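Local structure of cell division protein FtsI/penicillin binding protein 2 (Legionella pneumophila subsp. pneumophila ATCC 43290, 4ZTK) at residues 23-28 with 306-312; 41-47 with 59-65; 81-85 with 195-199; 189-193 with 275-279; 243-249 with 263-269. The protein is probably a D,D-transpeptidase of cell division that cross-links the peptide side chains of peptidoglycan in the septal wall. All blocks are in the same frame, centred on the assembly; numbering follows the deposited sequence.

Contact 1. Residues 23-28 with 306-312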
# COMPACT_ATOMS: atom_id res chain seq x y z
N ARG A 23 -2.85 -22.81 -0.90
CA ARG A 23 -1.56 -22.67 -1.57
C ARG A 23 -0.96 -21.28 -1.31
O ARG A 23 0.24 -21.16 -1.02
CB ARG A 23 -1.71 -22.90 -3.07
CG ARG A 23 -0.39 -22.83 -3.84
CD ARG A 23 -0.60 -22.30 -5.25
NE ARG A 23 0.66 -22.22 -5.99
CZ ARG A 23 0.83 -21.52 -7.11
NH1 ARG A 23 -0.19 -20.82 -7.62
NH2 ARG A 23 2.00 -21.50 -7.72
N MSE A 24 -1.78 -20.25 -1.43
CA MSE A 24 -1.31 -18.88 -1.18
C MSE A 24 -0.97 -18.70 0.29
O MSE A 24 0.02 -18.05 0.63
CB MSE A 24 -2.36 -17.85 -1.60
CG MSE A 24 -2.58 -17.73 -3.10
SE MSE A 24 -0.97 -17.29 -4.12
CE MSE A 24 -0.14 -15.99 -2.92
N GLN A 25 -1.80 -19.27 1.15
CA GLN A 25 -1.62 -19.15 2.59
C GLN A 25 -0.28 -19.69 3.05
O GLN A 25 0.42 -19.07 3.85
CB GLN A 25 -2.75 -19.87 3.34
CG GLN A 25 -2.68 -19.70 4.84
CD GLN A 25 -2.81 -18.24 5.25
OE1 GLN A 25 -3.38 -17.43 4.53
NE2 GLN A 25 -2.27 -17.91 6.42
N GLN A 26 0.08 -20.86 2.53
CA GLN A 26 1.34 -21.49 2.90
C GLN A 26 2.54 -20.67 2.43
O GLN A 26 3.54 -20.55 3.14
CB GLN A 26 1.39 -22.91 2.34
CG GLN A 26 2.59 -23.70 2.78
CD GLN A 26 2.34 -25.20 2.74
OE1 GLN A 26 1.42 -25.71 3.38
NE2 GLN A 26 3.17 -25.91 1.99
N ILE A 27 2.43 -20.10 1.24
CA ILE A 27 3.46 -19.19 0.72
C ILE A 27 3.70 -18.00 1.65
O ILE A 27 4.84 -17.74 2.04
CB ILE A 27 3.09 -18.67 -0.68
CG1 ILE A 27 3.17 -19.81 -1.70
CG2 ILE A 27 4.02 -17.51 -1.08
CD1 ILE A 27 2.71 -19.41 -3.10
N VAL A 28 2.65 -17.29 2.02
CA VAL A 28 2.83 -16.09 2.83
C VAL A 28 3.27 -16.44 4.25
O VAL A 28 3.99 -15.69 4.90
CB VAL A 28 1.58 -15.18 2.83
CG1 VAL A 28 1.31 -14.68 1.42
CG2 VAL A 28 0.36 -15.92 3.38
N VAL A 306 7.17 -13.35 -2.49
CA VAL A 306 5.83 -13.92 -2.49
C VAL A 306 5.28 -13.95 -3.92
O VAL A 306 4.73 -14.96 -4.36
CB VAL A 306 4.87 -13.12 -1.59
CG1 VAL A 306 3.43 -13.60 -1.78
CG2 VAL A 306 5.29 -13.26 -0.13
N ALA A 307 5.46 -12.84 -4.63
CA ALA A 307 5.02 -12.72 -6.02
C ALA A 307 5.63 -13.78 -6.92
O ALA A 307 4.95 -14.37 -7.75
CB ALA A 307 5.33 -11.33 -6.55
N MSE A 308 6.93 -14.03 -6.76
CA MSE A 308 7.58 -15.05 -7.57
C MSE A 308 7.07 -16.45 -7.24
O MSE A 308 6.89 -17.28 -8.13
CB MSE A 308 9.10 -14.97 -7.44
CG MSE A 308 9.69 -13.83 -8.26
SE MSE A 308 11.59 -13.55 -7.99
CE MSE A 308 12.24 -15.29 -8.60
N ASP A 309 6.81 -16.70 -5.96
CA ASP A 309 6.21 -17.96 -5.52
C ASP A 309 4.81 -18.14 -6.09
O ASP A 309 4.45 -19.21 -6.56
CB ASP A 309 6.15 -18.03 -4.00
CG ASP A 309 7.45 -18.47 -3.37
OD1 ASP A 309 8.49 -18.43 -4.07
OD2 ASP A 309 7.44 -18.85 -2.18
N ALA A 310 4.01 -17.08 -6.03
CA ALA A 310 2.61 -17.14 -6.45
C ALA A 310 2.51 -17.39 -7.95
O ALA A 310 1.66 -18.17 -8.40
CB ALA A 310 1.88 -15.86 -6.08
N LEU A 311 3.38 -16.75 -8.72
CA LEU A 311 3.41 -16.95 -10.16
C LEU A 311 4.17 -18.24 -10.50
O LEU A 311 4.56 -18.45 -11.65
CB LEU A 311 4.06 -15.74 -10.84
CG LEU A 311 3.44 -14.36 -10.54
CD1 LEU A 311 4.28 -13.24 -11.12
CD2 LEU A 311 2.01 -14.28 -11.04
N SER A 312 4.36 -19.09 -9.49
CA SER A 312 5.11 -20.34 -9.60
C SER A 312 6.58 -20.14 -9.98
O SER A 312 6.89 -19.72 -11.09
CB SER A 312 4.43 -21.33 -10.54
OG SER A 312 3.22 -21.82 -9.98
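Arg23 and Ile27 owe their grip on the last turn of helix 295-310 to their first torsions. Arg23 has CG turned to the far side from its backbone N (chi1 -178°), and the arm, bent at chi2 and straight at chi3, brings the guanidinium to the end of the other helix. There NH2 donates a weak, strongly bent bond to Ser312 OG (2.6 Å), the hydroxyl lying near the guanidinium plane at its edge. Ala310 O is 3.3 Å from NH1 of Arg23 and approaches obliquely; a cation placed beside carbonyls at a helix C-terminus is probably favoured electrostatically. Ile27 keeps CG1 beside its backbone N (chi1 -69°), which leaves both methyl ends facing Asp309: CG2 of Ile27 is 3.7 Å from Asp309 CB, and CD1 of Ile27 3.8 Å from the same carbon. Deeper in, Met24, a selenomethionine, folds back on itself and lays SE 3.7 Å from Ala310 CB. One turn further along, Val28 CG1 and Val306 CG1 meet at 4.0 Å. Met24, Val28 and Val306 also touch Ile48 on strand 43-49, and Ala310 packs on Tyr274. The segment directions differ by 148°, a roughly antiparallel pair: the N- and C-terminal helices lying side by side on one face of the central sheet, as in the penicillin-binding protein and serine beta-lactamase fold.

Contact 2. Residues 41-47 with 59-65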
# COMPACT_ATOMS: atom_id res chain seq x y z
N ALA A 41 12.32 -8.01 13.38
CA ALA A 41 11.16 -7.15 13.48
C ALA A 41 10.31 -7.48 14.71
O ALA A 41 10.31 -8.61 15.19
CB ALA A 41 10.32 -7.25 12.23
N LYS A 42 9.59 -6.48 15.20
CA LYS A 42 8.64 -6.71 16.28
C LYS A 42 7.50 -7.57 15.78
O LYS A 42 7.07 -8.51 16.45
CB LYS A 42 8.12 -5.38 16.82
CG LYS A 42 7.15 -5.53 17.99
CD LYS A 42 6.70 -4.17 18.51
CE LYS A 42 5.73 -4.33 19.67
NZ LYS A 42 5.12 -3.03 20.06
N SER A 43 7.00 -7.26 14.58
CA SER A 43 5.99 -8.07 13.93
C SER A 43 5.98 -7.84 12.42
O SER A 43 6.70 -6.98 11.91
CB SER A 43 4.60 -7.77 14.49
OG SER A 43 4.12 -6.52 14.02
N GLY A 44 5.16 -8.60 11.72
CA GLY A 44 5.01 -8.41 10.29
C GLY A 44 3.77 -9.12 9.80
O GLY A 44 3.30 -10.06 10.43
N VAL A 45 3.25 -8.67 8.67
CA VAL A 45 2.05 -9.25 8.10
C VAL A 45 2.11 -9.20 6.58
O VAL A 45 2.64 -8.24 6.01
CB VAL A 45 0.78 -8.52 8.60
CG1 VAL A 45 0.90 -7.02 8.37
CG2 VAL A 45 -0.49 -9.08 7.94
N ILE A 46 1.60 -10.24 5.93
CA ILE A 46 1.41 -10.23 4.49
C ILE A 46 -0.03 -10.61 4.17
O ILE A 46 -0.57 -11.57 4.72
CB ILE A 46 2.33 -11.22 3.77
CG1 ILE A 46 3.80 -10.88 4.04
CG2 ILE A 46 2.07 -11.20 2.27
CD1 ILE A 46 4.76 -11.92 3.49
N ALA A 47 -0.65 -9.86 3.26
CA ALA A 47 -1.99 -10.19 2.81
C ALA A 47 -2.03 -10.23 1.29
O ALA A 47 -1.34 -9.46 0.62
CB ALA A 47 -3.01 -9.20 3.36
N PHE A 59 -3.60 -14.47 4.33
CA PHE A 59 -3.29 -13.53 5.39
C PHE A 59 -2.43 -14.25 6.42
O PHE A 59 -2.86 -15.25 6.99
CB PHE A 59 -4.59 -13.04 6.05
CG PHE A 59 -4.40 -11.91 7.03
CD1 PHE A 59 -3.89 -12.15 8.30
CD2 PHE A 59 -4.76 -10.62 6.69
CE1 PHE A 59 -3.73 -11.11 9.19
CE2 PHE A 59 -4.60 -9.58 7.58
CZ PHE A 59 -4.08 -9.83 8.84
N ALA A 60 -1.22 -13.76 6.65
CA ALA A 60 -0.37 -14.35 7.69
C ALA A 60 0.42 -13.28 8.42
O ALA A 60 0.85 -12.29 7.83
CB ALA A 60 0.56 -15.39 7.10
N GLU A 61 0.61 -13.49 9.72
CA GLU A 61 1.42 -12.58 10.52
C GLU A 61 2.35 -13.35 11.45
O GLU A 61 2.09 -14.51 11.78
CB GLU A 61 0.53 -11.62 11.32
CG GLU A 61 -0.36 -12.30 12.35
CD GLU A 61 -1.33 -11.33 13.02
OE1 GLU A 61 -2.47 -11.75 13.33
OE2 GLU A 61 -0.96 -10.16 13.23
N SER A 62 3.44 -12.71 11.85
CA SER A 62 4.40 -13.29 12.78
C SER A 62 4.86 -12.20 13.73
O SER A 62 5.17 -11.09 13.30
CB SER A 62 5.59 -13.86 12.02
OG SER A 62 6.50 -14.50 12.89
N SER A 63 4.89 -12.51 15.03
CA SER A 63 5.30 -11.55 16.05
C SER A 63 6.30 -12.18 17.00
O SER A 63 6.12 -13.32 17.42
CB SER A 63 4.09 -11.05 16.85
OG SER A 63 3.19 -10.33 16.02
N LYS A 64 7.35 -11.44 17.35
CA LYS A 64 8.42 -12.00 18.18
C LYS A 64 8.04 -12.11 19.66
O LYS A 64 8.44 -13.06 20.33
CB LYS A 64 9.74 -11.24 18.01
CG LYS A 64 9.73 -9.79 18.48
CD LYS A 64 11.16 -9.24 18.54
CE LYS A 64 11.20 -7.73 18.70
NZ LYS A 64 10.55 -7.26 19.95
N ASN A 65 7.25 -11.17 20.15
CA ASN A 65 6.86 -11.18 21.56
C ASN A 65 5.36 -11.29 21.78
O ASN A 65 4.59 -11.56 20.86
CB ASN A 65 7.44 -9.96 22.29
CG ASN A 65 7.05 -8.65 21.64
OD1 ASN A 65 7.66 -8.22 20.66
ND2 ASN A 65 6.03 -7.99 22.19
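Val45 CG2 sits over one face of the Phe59 ring, 3.8 Å above its plane and shifted toward the rim, a CH-pi contact; Ala47 CB comes obliquely to the same ring, 4.0 Å from Phe59 CD2. This is the hairpin of strands 43-49 and 56-63, at one margin of the central antiparallel sheet. Phe59 CG points away from the backbone N (chi1 -172°), which swings the ring back across to Val45 on the neighbouring strand. Val45, Ala47 and Phe59 share the sheet face that meets Ile189 of helix 189-200, while Ile46 and Ala60 look to the other face, where Val28 of helix 22-38 packs on both.

Five backbone hydrogen bonds tie the strands. Gly44 and Ser62 exchange a pair, as do Ile46 and Ala60, and Lys64 N to Lys42 O (3.1 Å) closes the open end. Gly44 O also receives the CA-H of Glu61, whose CA is 3.1 Å away. On the far side of strand 43-49, Lys42 and Ser43 both face Glu281, a classic beta bulge.

The polar ends on the Phe59 face find partners outside the hairpin. Ser43 OG bonds Glu281 and the Trp71 indole, and the Glu61 carboxylate bonds Ser70 OG and Trp71 N. At the open end the side chains of Lys64 and Asn65 are poorly ordered, and the bond between them carries little weight. Between the strands, the hydroxyl of Ser63 lies against its opposite number's methylene, Ser63 OG to Ser43 CB, at 3.3 Å.

Contact 3. Residues 81-85 with 195-199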
# COMPACT_ATOMS: atom_id res chain seq x y z
N THR A 81 1.72 5.10 0.92
CA THR A 81 0.91 4.22 0.08
C THR A 81 -0.43 4.88 -0.29
O THR A 81 -1.16 4.37 -1.14
CB THR A 81 0.66 2.81 0.71
OG1 THR A 81 -0.08 2.94 1.93
CG2 THR A 81 1.99 2.11 0.98
N ILE A 82 -0.74 6.02 0.34
CA ILE A 82 -1.92 6.81 -0.04
C ILE A 82 -1.67 7.59 -1.34
O ILE A 82 -2.62 7.93 -2.04
CB ILE A 82 -2.33 7.81 1.06
CG1 ILE A 82 -3.75 8.33 0.83
CG2 ILE A 82 -1.38 9.02 1.11
CD1 ILE A 82 -4.79 7.28 0.84
N LYS A 83 -0.41 7.87 -1.63
CA LYS A 83 -0.04 8.78 -2.73
C LYS A 83 -0.66 8.46 -4.10
O LYS A 83 -1.11 9.38 -4.79
CB LYS A 83 1.48 8.94 -2.83
CG LYS A 83 2.10 9.83 -1.75
CD LYS A 83 3.62 9.88 -1.85
CE LYS A 83 4.21 11.04 -1.04
NZ LYS A 83 3.90 10.94 0.42
N PRO A 84 -0.69 7.18 -4.51
CA PRO A 84 -1.34 6.86 -5.79
C PRO A 84 -2.80 7.31 -5.86
O PRO A 84 -3.25 7.69 -6.94
CB PRO A 84 -1.27 5.33 -5.84
CG PRO A 84 -0.05 4.99 -5.07
CD PRO A 84 -0.01 5.99 -3.94
N PHE A 85 -3.51 7.27 -4.74
CA PHE A 85 -4.92 7.66 -4.72
C PHE A 85 -5.10 9.18 -4.75
O PHE A 85 -6.04 9.68 -5.36
CB PHE A 85 -5.62 7.03 -3.51
CG PHE A 85 -5.50 5.53 -3.46
CD1 PHE A 85 -6.39 4.73 -4.16
CD2 PHE A 85 -4.48 4.92 -2.74
CE1 PHE A 85 -6.28 3.34 -4.13
CE2 PHE A 85 -4.36 3.54 -2.71
CZ PHE A 85 -5.27 2.75 -3.41
N SER A 195 -8.40 -1.22 -1.18
CA SER A 195 -8.23 0.01 -1.95
C SER A 195 -7.29 -0.21 -3.13
O SER A 195 -7.56 0.24 -4.24
CB SER A 195 -7.72 1.14 -1.05
OG SER A 195 -8.68 1.44 -0.05
N TYR A 196 -6.19 -0.92 -2.89
CA TYR A 196 -5.29 -1.25 -3.98
C TYR A 196 -5.93 -2.22 -4.98
O TYR A 196 -5.63 -2.18 -6.18
CB TYR A 196 -3.94 -1.78 -3.46
CG TYR A 196 -2.97 -0.65 -3.23
CD1 TYR A 196 -2.94 0.04 -2.03
CD2 TYR A 196 -2.10 -0.25 -4.23
CE1 TYR A 196 -2.06 1.09 -1.83
CE2 TYR A 196 -1.22 0.80 -4.05
CZ TYR A 196 -1.21 1.47 -2.84
OH TYR A 196 -0.34 2.51 -2.65
N ALA A 197 -6.84 -3.06 -4.50
CA ALA A 197 -7.55 -3.98 -5.37
C ALA A 197 -8.37 -3.22 -6.41
O ALA A 197 -8.55 -3.68 -7.54
CB ALA A 197 -8.43 -4.92 -4.57
N ILE A 198 -8.85 -2.04 -6.04
CA ILE A 198 -9.61 -1.21 -6.96
C ILE A 198 -8.74 -0.79 -8.15
O ILE A 198 -9.16 -0.86 -9.31
CB ILE A 198 -10.21 0.03 -6.26
CG1 ILE A 198 -11.24 -0.42 -5.22
CG2 ILE A 198 -10.85 0.96 -7.28
CD1 ILE A 198 -11.90 0.72 -4.47
N LEU A 199 -7.51 -0.37 -7.86
CA LEU A 199 -6.57 0.01 -8.91
C LEU A 199 -6.23 -1.19 -9.79
O LEU A 199 -6.11 -1.06 -11.00
CB LEU A 199 -5.29 0.59 -8.31
CG LEU A 199 -5.44 1.83 -7.42
CD1 LEU A 199 -4.09 2.21 -6.82
CD2 LEU A 199 -6.03 3.00 -8.21
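Ser195 meets Phe85 through its backbone: Ser195 O lies near the plane of the ring, 3.4 Å from Phe85 CE1 at the edge, while Ser195 CB rests 3.8 Å from Phe85 CZ. Its hydroxyl turns elsewhere, to Phe158 O and Ser191 O. The contact joins helix 189-200 to helix 83-92 and the 3-10 turn leading into it, where Ser80 and Lys83 fit the SxxK motif of penicillin-binding proteins as its likely serine and lysine.

Next comes Tyr196, which does two jobs. One face of its ring receives the edge of Phe85 in a T-shaped stack: the planes stand at 84°, the centroids are 5.0 Å apart, and Phe85 CE2 lies 3.4 Å above the tyrosine plane, toward the rim. Its hydroxyl donates a short bond of 2.5 Å from Tyr196 OH to Thr81 O, in the carbonyl plane and on a lone pair (C=O...donor angle 122°). The bond holds the carbonyl of Thr81, the residue that follows Ser80, and so ties helix 189-200 to the backbone inside the SxxK sequence. Pro84 crosses the tyrosine at about a right angle, with CG near the hydroxyl. Phe158 and Phe160 make further edge-to-face pairs with Phe85, completing an aromatic cluster.

One turn on, Leu199 keeps CG beside its own backbone N (chi1 -59°), which sends its branched end to the phenylalanine. There Leu199 CD1 settles 3.6 Å from Phe85 CE1.

Contact 4. Residues 189-193 with 275-279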
# COMPACT_ATOMS: atom_id res chain seq x y z
N ILE A 189 -5.13 -3.58 7.43
CA ILE A 189 -4.54 -4.36 6.34
C ILE A 189 -5.63 -4.65 5.31
O ILE A 189 -5.42 -4.46 4.11
CB ILE A 189 -3.95 -5.69 6.85
CG1 ILE A 189 -2.76 -5.42 7.77
CG2 ILE A 189 -3.51 -6.55 5.68
CD1 ILE A 189 -1.64 -4.65 7.11
N GLU A 190 -6.79 -5.07 5.79
CA GLU A 190 -7.93 -5.39 4.93
C GLU A 190 -8.43 -4.20 4.09
O GLU A 190 -8.68 -4.34 2.90
CB GLU A 190 -9.08 -5.96 5.75
CG GLU A 190 -10.27 -6.42 4.92
CD GLU A 190 -11.34 -7.13 5.74
OE1 GLU A 190 -11.98 -8.07 5.21
OE2 GLU A 190 -11.55 -6.75 6.91
N SER A 191 -8.58 -3.04 4.72
CA SER A 191 -9.14 -1.90 3.99
C SER A 191 -8.12 -1.37 2.98
O SER A 191 -8.47 -0.99 1.87
CB SER A 191 -9.59 -0.79 4.94
OG SER A 191 -8.50 -0.05 5.45
N LEU A 192 -6.85 -1.37 3.37
CA LEU A 192 -5.80 -0.85 2.50
C LEU A 192 -5.60 -1.70 1.25
O LEU A 192 -5.50 -1.17 0.14
CB LEU A 192 -4.48 -0.68 3.26
CG LEU A 192 -3.34 -0.01 2.48
CD1 LEU A 192 -3.77 1.37 1.94
CD2 LEU A 192 -2.08 0.11 3.33
N ILE A 193 -5.56 -3.02 1.42
CA ILE A 193 -5.36 -3.89 0.27
C ILE A 193 -6.59 -3.88 -0.65
O ILE A 193 -6.48 -4.04 -1.87
CB ILE A 193 -4.96 -5.34 0.68
CG1 ILE A 193 -4.39 -6.11 -0.52
CG2 ILE A 193 -6.14 -6.08 1.31
CD1 ILE A 193 -3.86 -7.50 -0.18
N VAL A 275 -3.22 -9.11 -5.63
CA VAL A 275 -2.92 -7.87 -4.95
C VAL A 275 -2.19 -8.26 -3.67
O VAL A 275 -2.61 -9.19 -2.98
CB VAL A 275 -4.19 -7.08 -4.59
CG1 VAL A 275 -3.84 -5.69 -4.09
CG2 VAL A 275 -5.14 -7.01 -5.79
N LEU A 276 -1.10 -7.57 -3.37
CA LEU A 276 -0.31 -7.91 -2.19
C LEU A 276 -0.03 -6.68 -1.35
O LEU A 276 0.17 -5.59 -1.88
CB LEU A 276 1.03 -8.55 -2.58
CG LEU A 276 1.06 -9.76 -3.50
CD1 LEU A 276 0.95 -9.35 -4.96
CD2 LEU A 276 2.35 -10.53 -3.27
N LEU A 277 -0.00 -6.88 -0.03
CA LEU A 277 0.37 -5.84 0.92
C LEU A 277 1.30 -6.47 1.95
O LEU A 277 0.98 -7.51 2.54
CB LEU A 277 -0.87 -5.26 1.60
CG LEU A 277 -0.63 -4.24 2.72
CD1 LEU A 277 0.25 -3.09 2.24
CD2 LEU A 277 -1.96 -3.71 3.26
N VAL A 278 2.45 -5.85 2.14
CA VAL A 278 3.42 -6.31 3.13
C VAL A 278 3.69 -5.19 4.12
O VAL A 278 3.95 -4.05 3.72
CB VAL A 278 4.76 -6.69 2.46
CG1 VAL A 278 5.80 -7.04 3.52
CG2 VAL A 278 4.58 -7.85 1.49
N VAL A 279 3.61 -5.50 5.41
CA VAL A 279 3.95 -4.53 6.44
C VAL A 279 4.88 -5.17 7.47
O VAL A 279 4.58 -6.23 8.01
CB VAL A 279 2.70 -3.97 7.15
CG1 VAL A 279 3.10 -3.06 8.31
CG2 VAL A 279 1.84 -3.21 6.17
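Helix 189-200 packs against the central antiparallel sheet of the transpeptidase fold, and this contact sets its first turn on the middle strand, 274-281. Leu277 is the central residue of the contact. Its CG points away from the backbone N (chi1 175°), and the branched end lies against the first helical turn, where Leu277 CD2 is 3.8 Å from Leu192 CD2 and 4.0 Å from Ile189 CD1. The same methyl of Leu277, CD2, also comes to 3.6 Å from Ile189 O, a carbonyl already used inside the helix by Ile193 N. The side chains of Leu192 and Leu277 cross at about a right angle.

Ile193 works the other end of the strand. With CG1 opposite its backbone N (chi1 -164°) and the chain extended beyond it, the isoleucine reaches across the strand. Its CG1 passes Val275 CG1 at 3.6 Å, the two side chains sliding by each other in opposite directions, and its tip CD1 reaches the backbone, 3.5 Å from Val275 O. At the helix start, Ile189 CD1 touches Val279 CG2 at 3.9 Å. No hydrogen bond crosses between the segments; the join is buried side-chain packing, with two methyls also against backbone carbonyls.

The axes of segments 189-193 and 275-279 run at 136° and pass 9.0 Å apart. The helix spreads onto the next strand too, as Ile189 touches Val45 and Ala47 of strand 43-49. The alternate residues, Leu276 and Val278, turn to the opposite face of the sheet, where Phe303, Val306, Ala299 and Val302 of helix 295-310 receive them.

Contact 5. Residues 243-249 with 263-269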
# COMPACT_ATOMS: atom_id res chain seq x y z
N VAL A 243 8.22 -9.73 -15.80
CA VAL A 243 6.92 -9.58 -15.17
C VAL A 243 6.74 -8.16 -14.67
O VAL A 243 7.45 -7.72 -13.77
CB VAL A 243 6.74 -10.56 -13.99
CG1 VAL A 243 5.34 -10.47 -13.44
CG2 VAL A 243 7.05 -12.00 -14.42
N SER A 244 5.80 -7.42 -15.25
CA SER A 244 5.58 -6.04 -14.85
C SER A 244 4.95 -5.98 -13.46
O SER A 244 3.93 -6.62 -13.19
CB SER A 244 4.73 -5.29 -15.87
OG SER A 244 3.43 -5.84 -15.95
N VAL A 245 5.57 -5.21 -12.58
CA VAL A 245 5.10 -5.09 -11.20
C VAL A 245 4.70 -3.65 -10.91
O VAL A 245 5.44 -2.71 -11.22
CB VAL A 245 6.20 -5.52 -10.20
CG1 VAL A 245 5.67 -5.47 -8.79
CG2 VAL A 245 6.71 -6.92 -10.53
N ALA A 246 3.52 -3.48 -10.34
CA ALA A 246 3.04 -2.17 -9.92
C ALA A 246 3.02 -2.13 -8.41
O ALA A 246 2.49 -3.04 -7.78
CB ALA A 246 1.65 -1.92 -10.47
N GLY A 247 3.60 -1.09 -7.81
CA GLY A 247 3.61 -0.99 -6.37
C GLY A 247 4.10 0.33 -5.80
O GLY A 247 4.72 1.14 -6.49
N LYS A 248 3.81 0.53 -4.52
CA LYS A 248 4.15 1.77 -3.83
C LYS A 248 4.69 1.49 -2.44
O LYS A 248 4.08 0.77 -1.65
CB LYS A 248 2.94 2.69 -3.73
CG LYS A 248 3.23 4.02 -3.03
CD LYS A 248 3.98 4.96 -3.97
CE LYS A 248 4.55 6.16 -3.22
NZ LYS A 248 5.68 5.78 -2.32
N THR A 249 5.85 2.07 -2.15
CA THR A 249 6.47 1.95 -0.85
C THR A 249 5.83 2.89 0.16
O THR A 249 5.25 3.92 -0.20
CB THR A 249 7.96 2.33 -0.93
OG1 THR A 249 8.08 3.66 -1.49
CG2 THR A 249 8.70 1.35 -1.83
N PHE A 263 4.78 -2.06 1.74
CA PHE A 263 4.77 -2.11 0.29
C PHE A 263 3.46 -2.71 -0.19
O PHE A 263 3.09 -3.81 0.21
CB PHE A 263 5.96 -2.88 -0.28
CG PHE A 263 6.13 -2.71 -1.77
CD1 PHE A 263 6.68 -1.55 -2.28
CD2 PHE A 263 5.74 -3.71 -2.64
CE1 PHE A 263 6.84 -1.39 -3.65
CE2 PHE A 263 5.91 -3.56 -4.01
CZ PHE A 263 6.46 -2.40 -4.52
N ALA A 264 2.77 -1.97 -1.05
CA ALA A 264 1.48 -2.39 -1.57
C ALA A 264 1.55 -2.41 -3.08
O ALA A 264 2.10 -1.49 -3.69
CB ALA A 264 0.39 -1.44 -1.11
N GLY A 265 1.01 -3.45 -3.70
CA GLY A 265 1.05 -3.54 -5.14
C GLY A 265 0.25 -4.68 -5.72
O GLY A 265 -0.53 -5.34 -5.03
N TYR A 266 0.44 -4.92 -7.02
CA TYR A 266 -0.29 -5.98 -7.70
C TYR A 266 0.50 -6.47 -8.91
O TYR A 266 1.35 -5.75 -9.44
CB TYR A 266 -1.70 -5.52 -8.08
CG TYR A 266 -1.74 -4.23 -8.89
CD1 TYR A 266 -1.57 -4.25 -10.26
CD2 TYR A 266 -1.95 -3.01 -8.27
CE1 TYR A 266 -1.61 -3.09 -11.01
CE2 TYR A 266 -2.00 -1.84 -9.01
CZ TYR A 266 -1.82 -1.89 -10.38
OH TYR A 266 -1.86 -0.73 -11.13
N VAL A 267 0.21 -7.69 -9.35
CA VAL A 267 1.05 -8.37 -10.33
C VAL A 267 0.26 -9.46 -11.06
O VAL A 267 -0.59 -10.11 -10.44
CB VAL A 267 2.30 -8.98 -9.63
CG1 VAL A 267 1.89 -10.08 -8.66
CG2 VAL A 267 3.30 -9.51 -10.64
N PRO A 268 0.48 -9.62 -12.38
CA PRO A 268 1.24 -8.75 -13.28
C PRO A 268 0.49 -7.43 -13.47
O PRO A 268 -0.73 -7.43 -13.41
CB PRO A 268 1.25 -9.53 -14.61
CG PRO A 268 0.95 -10.95 -14.23
CD PRO A 268 -0.00 -10.83 -13.06
N ALA A 269 1.21 -6.33 -13.67
CA ALA A 269 0.56 -5.02 -13.74
C ALA A 269 -0.44 -4.92 -14.89
O ALA A 269 -1.51 -4.32 -14.74
CB ALA A 269 1.60 -3.92 -13.84
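Lys248 and Ala264 exchange backbone hydrogen bonds, the shorter being Lys248 N to Ala264 O at 2.8 Å, and Ala246 and Tyr266 form a second such pair. They build the hairpin of strands 246-253 and 259-267, on the edge of the central sheet where Lys248 and Thr249 begin a sequence that fits the KTG motif of penicillin-binding proteins. At the open end, Ala269 N gives a 2.8 Å bond to Ser244 O from well above the carbonyl plane, with a weak second contact to Ser244 OG. It comes just after the cis peptide that precedes Pro268.

The Lys248 side-chain nitrogen is held by several partners: NZ donates to Thr249 O at 2.9 Å and to Ser134 OG, and makes a salt bridge to the sulfonate of a bound buffer molecule, probably from the crystallisation liquor. Thr249 OG1 bonds that sulfonate too, as well as Thr234 OG1, which suggests a pocket suited to anions.

Between the two bonded pairs the strands draw close, Gly247 CA and Gly265 CA being 3.8 Å apart. The Phe263 ring leans across this bare stretch, its CZ 3.7 Å from Gly247 CA, while Thr249 CG2 comes to the ring's edge. Ala246 CB lies over one face of the Tyr266 ring, 3.7 Å from the centroid, a CH-pi contact; with CG between backbone N and carbonyl carbon (chi1 54°), the ring is folded over toward strand 246-253, and its hydroxyl bonds Asn223. Val243, ahead of strand 246-253, closes its CG1 on Val267 CG2, at the end of the other strand, at 3.6 Å.

In the fold
Contacts 2, 4 and 5 share one five-stranded sheet: strand 274-281 of contact 4 bonds strand 43-49 of contact 2 through Val45 N to Val279 O (2.9 Å), and strand 259-267 of contact 5 through Leu276 N to Gly265 O (2.8 Å). Contact 1 packs on one face, with Val306 CG1 3.6 Å from Leu276 CD2; contact 3 continues helix 189-200 on the other. The probable active site lies where contacts 3 and 5 meet, their centres 11 Å apart: Thr81 CG2 is 3.6 Å from Lys248 O, bringing the SxxK and KTG-like motifs together beside the buffer molecule. Contact 1 stays about 14 Å from contact 3 at the nearest atoms but meets the Val243 end of contact 5.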